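Hypoxanthine-guanine phosphoribosyltransferase (Leishmania tarentolae, PDB 1PZM) probably catalyses the transfer of the 5-phosphoribosyl group from phosphoribosylpyrophosphate to hypoxanthine or guanine, yielding IMP or GMP in purine salvage. Local coordinates at residues E125-S130 with Y182-A187. Sequence-based numbering, arbitrary orientation.
Unlike the reference sequence in segment 182-187: Gly-183 (reference Val), Met-184 (reference Trp), Asp-185 (reference Thr). With 5GP (guanosine-5'-monophosphate), chain C.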
loop_
_atom_site.group_PDB
_atom_site.type_symbol
_atom_site.label_atom_id
_atom_site.label_comp_id
_atom_site.label_asym_id
_atom_site.label_seq_id
_atom_site.Cartn_x
_atom_site.Cartn_y
_atom_site.Cartn_z
ATOM N N GLU A 125 -6.214 -0.561 -10.065
ATOM C CA GLU A 125 -5.995 -1.998 -10.210
ATOM C C GLU A 125 -4.574 -2.292 -10.647
ATOM O O GLU A 125 -3.987 -1.536 -11.452
ATOM C CB GLU A 125 -6.898 -2.520 -11.312
ATOM C CG GLU A 125 -8.329 -2.675 -10.948
ATOM C CD GLU A 125 -8.664 -4.111 -10.624
ATOM O OE1 GLU A 125 -8.027 -4.703 -9.708
ATOM O OE2 GLU A 125 -9.556 -4.651 -11.336
ATOM N N ASP A 126 -4.042 -3.422 -10.202
ATOM C CA ASP A 126 -2.711 -3.799 -10.685
ATOM C C ASP A 126 -2.753 -4.369 -12.111
ATOM O O ASP A 126 -1.967 -3.954 -12.984
ATOM C CB ASP A 126 -2.032 -4.781 -9.741
ATOM C CG ASP A 126 -2.931 -5.898 -9.314
ATOM O OD1 ASP A 126 -4.093 -5.999 -9.743
ATOM O OD2 ASP A 126 -2.542 -6.778 -8.527
ATOM N N ILE A 127 -3.659 -5.289 -12.361
ATOM C CA ILE A 127 -3.692 -6.000 -13.637
ATOM C C ILE A 127 -5.108 -6.436 -13.923
ATOM O O ILE A 127 -5.833 -6.878 -13.026
ATOM C CB ILE A 127 -2.624 -7.174 -13.679
ATOM C CG1 ILE A 127 -2.582 -7.813 -15.073
ATOM C CG2 ILE A 127 -2.841 -8.234 -12.557
ATOM C CD1 ILE A 127 -1.198 -8.405 -15.396
ATOM N N VAL A 128 -5.519 -6.263 -15.171
ATOM C CA VAL A 128 -6.836 -6.687 -15.622
ATOM C C VAL A 128 -6.692 -7.696 -16.742
ATOM O O VAL A 128 -6.040 -7.428 -17.762
ATOM C CB VAL A 128 -7.737 -5.509 -16.028
ATOM C CG1 VAL A 128 -9.102 -6.002 -16.521
ATOM C CG2 VAL A 128 -7.961 -4.548 -14.828
ATOM N N ASP A 129 -7.337 -8.852 -16.588
ATOM C CA ASP A 129 -7.199 -9.903 -17.559
ATOM C C ASP A 129 -8.580 -10.154 -18.216
ATOM O O ASP A 129 -8.891 -9.522 -19.236
ATOM C CB ASP A 129 -6.546 -11.111 -16.850
ATOM C CG ASP A 129 -6.315 -12.293 -17.768
ATOM O OD1 ASP A 129 -6.274 -12.124 -19.014
ATOM O OD2 ASP A 129 -6.135 -13.444 -17.310
ATOM N N SER A 130 -9.459 -10.986 -17.621
ATOM C CA SER A 130 -10.784 -11.183 -18.230
ATOM C C SER A 130 -11.662 -9.958 -18.007
ATOM O O SER A 130 -12.643 -9.777 -18.719
ATOM C CB SER A 130 -11.507 -12.400 -17.603
ATOM O OG SER A 130 -11.805 -12.105 -16.217
ATOM N N TYR A 182 6.093 -6.022 -7.956
ATOM C CA TYR A 182 5.367 -4.730 -7.935
ATOM C C TYR A 182 3.896 -4.885 -7.377
ATOM O O TYR A 182 2.898 -4.278 -7.875
ATOM C CB TYR A 182 5.481 -4.026 -9.296
ATOM C CG TYR A 182 5.227 -2.534 -9.213
ATOM C CD1 TYR A 182 6.244 -1.662 -8.796
ATOM C CD2 TYR A 182 3.961 -2.010 -9.499
ATOM C CE1 TYR A 182 6.000 -0.311 -8.636
ATOM C CE2 TYR A 182 3.701 -0.653 -9.359
ATOM C CZ TYR A 182 4.741 0.191 -8.944
ATOM O OH TYR A 182 4.518 1.560 -8.830
ATOM N N GLY A 183 3.803 -5.677 -6.291
ATOM C CA GLY A 183 2.520 -5.943 -5.646
ATOM C C GLY A 183 1.827 -7.194 -6.118
ATOM O O GLY A 183 0.894 -7.640 -5.440
ATOM N N MET A 184 2.234 -7.802 -7.240
ATOM C CA MET A 184 1.457 -8.952 -7.789
ATOM C C MET A 184 2.159 -10.239 -7.385
ATOM O O MET A 184 3.405 -10.293 -7.386
ATOM C CB MET A 184 1.397 -8.861 -9.336
ATOM C CG MET A 184 0.543 -7.626 -9.758
ATOM S SD MET A 184 0.694 -6.997 -11.464
ATOM C CE MET A 184 2.283 -6.028 -11.211
ATOM N N ASP A 185 1.404 -11.278 -7.093
ATOM C CA ASP A 185 1.972 -12.431 -6.401
ATOM C C ASP A 185 1.920 -13.697 -7.246
ATOM O O ASP A 185 1.180 -13.758 -8.266
ATOM C CB ASP A 185 1.179 -12.718 -5.145
ATOM C CG ASP A 185 -0.214 -13.299 -5.451
ATOM O OD1 ASP A 185 -0.942 -12.706 -6.256
ATOM O OD2 ASP A 185 -0.632 -14.338 -4.917
ATOM N N PHE A 186 2.688 -14.701 -6.833
ATOM C CA PHE A 186 2.357 -16.075 -7.215
ATOM C C PHE A 186 2.186 -16.815 -5.898
ATOM O O PHE A 186 3.127 -16.875 -5.093
ATOM C CB PHE A 186 3.402 -16.769 -8.085
ATOM C CG PHE A 186 3.081 -18.251 -8.312
ATOM C CD1 PHE A 186 2.046 -18.623 -9.135
ATOM C CD2 PHE A 186 3.806 -19.253 -7.653
ATOM C CE1 PHE A 186 1.752 -19.971 -9.332
ATOM C CE2 PHE A 186 3.543 -20.579 -7.856
ATOM C CZ PHE A 186 2.515 -20.958 -8.671
ATOM N N ALA A 187 1.001 -17.377 -5.667
ATOM C CA ALA A 187 0.700 -18.045 -4.355
ATOM C C ALA A 187 1.122 -17.182 -3.099
ATOM O O ALA A 187 1.748 -17.679 -2.190
ATOM C CB ALA A 187 1.354 -19.432 -4.303
HETATM P P 5GP C . -9.710 -10.901 -14.096
HETATM O O1P 5GP C . -9.463 -9.685 -14.920
HETATM O O2P 5GP C . -9.860 -12.130 -14.920
HETATM O O3P 5GP C . -11.015 -10.665 -13.431
HETATM O "O5'" 5GP C . -8.530 -11.048 -13.019
HETATM C "C5'" 5GP C . -8.540 -12.040 -11.983
HETATM C "C4'" 5GP C . -7.507 -11.739 -10.855
HETATM O "O4'" 5GP C . -6.171 -12.158 -11.170
HETATM C "C3'" 5GP C . -7.383 -10.270 -10.462
HETATM O "O3'" 5GP C . -7.228 -10.115 -9.049
HETATM C "C2'" 5GP C . -6.113 -9.860 -11.190
HETATM O "O2'" 5GP C . -5.563 -8.716 -10.602
HETATM C "C1'" 5GP C . -5.220 -11.109 -11.132
HETATM N N9 5GP C . -4.330 -11.248 -12.323
HETATM C C8 5GP C . -4.645 -11.493 -13.674
HETATM N N7 5GP C . -3.458 -11.663 -14.405
HETATM C C5 5GP C . -2.481 -11.782 -13.441
HETATM C C6 5GP C . -1.094 -11.951 -13.543
HETATM O O6 5GP C . -0.525 -11.998 -14.678
HETATM N N1 5GP C . -0.327 -12.035 -12.382
HETATM C C2 5GP C . -0.950 -11.970 -11.134
HETATM N N2 5GP C . -0.254 -12.078 -10.004
HETATM N N3 5GP C . -2.300 -11.786 -11.037
HETATM C C4 5GP C . -3.051 -11.700 -12.196
#
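Met-184, following Gly-183 whose backbone angles would press a CB against the carbonyl oxygen of Tyr-182, reaches from the 182-187 loop to Asp-126 and Ile-127, a small buried contact without a direct hydrogen bond. Met-184 sends CG back beside its own backbone N (chi1 -67°), and its side chain and that of Asp-126 run past each other in opposite directions. CG lies 3.4 Å from Asp-126 OD2, a van der Waals approach of a methylene to one carboxylate oxygen. The other oxygen, OD1, accepts a weak, bent bond from the Ile-127 backbone N (2.7 Å, 130°). Farther out, Met-184 SD rests 3.9 Å from Ile-127 CG2, and Leu-155 and Val-179 also pack on the Met-184 side chain. The base of GMP bridges the two segments. The Ile-127 side chain lies over one face of it, with CG2 3.4 Å from N9 of the nucleotide, while its other branch, CG1 anti to the backbone N (chi1 -174°), carries CD1 toward O6. Over the same face, at the far end of the base, Met-184 CB lies 3.7 Å from N2, and Asp-185 follows with its backbone O 2.8 Å from the same N2. On the 125-130 side, Ile-127 O accepts a bond from the ribose O2', while Asp-129 N and Ser-130 N donate to phosphate oxygens O1P and O2P. The arrangement is the nucleotide site of a type I phosphoribosyltransferase: the PRPP-binding motif at the end of strand 120-125 and in the loop after it holds ribose and phosphate, and the 182-187 loop borders the purine pocket.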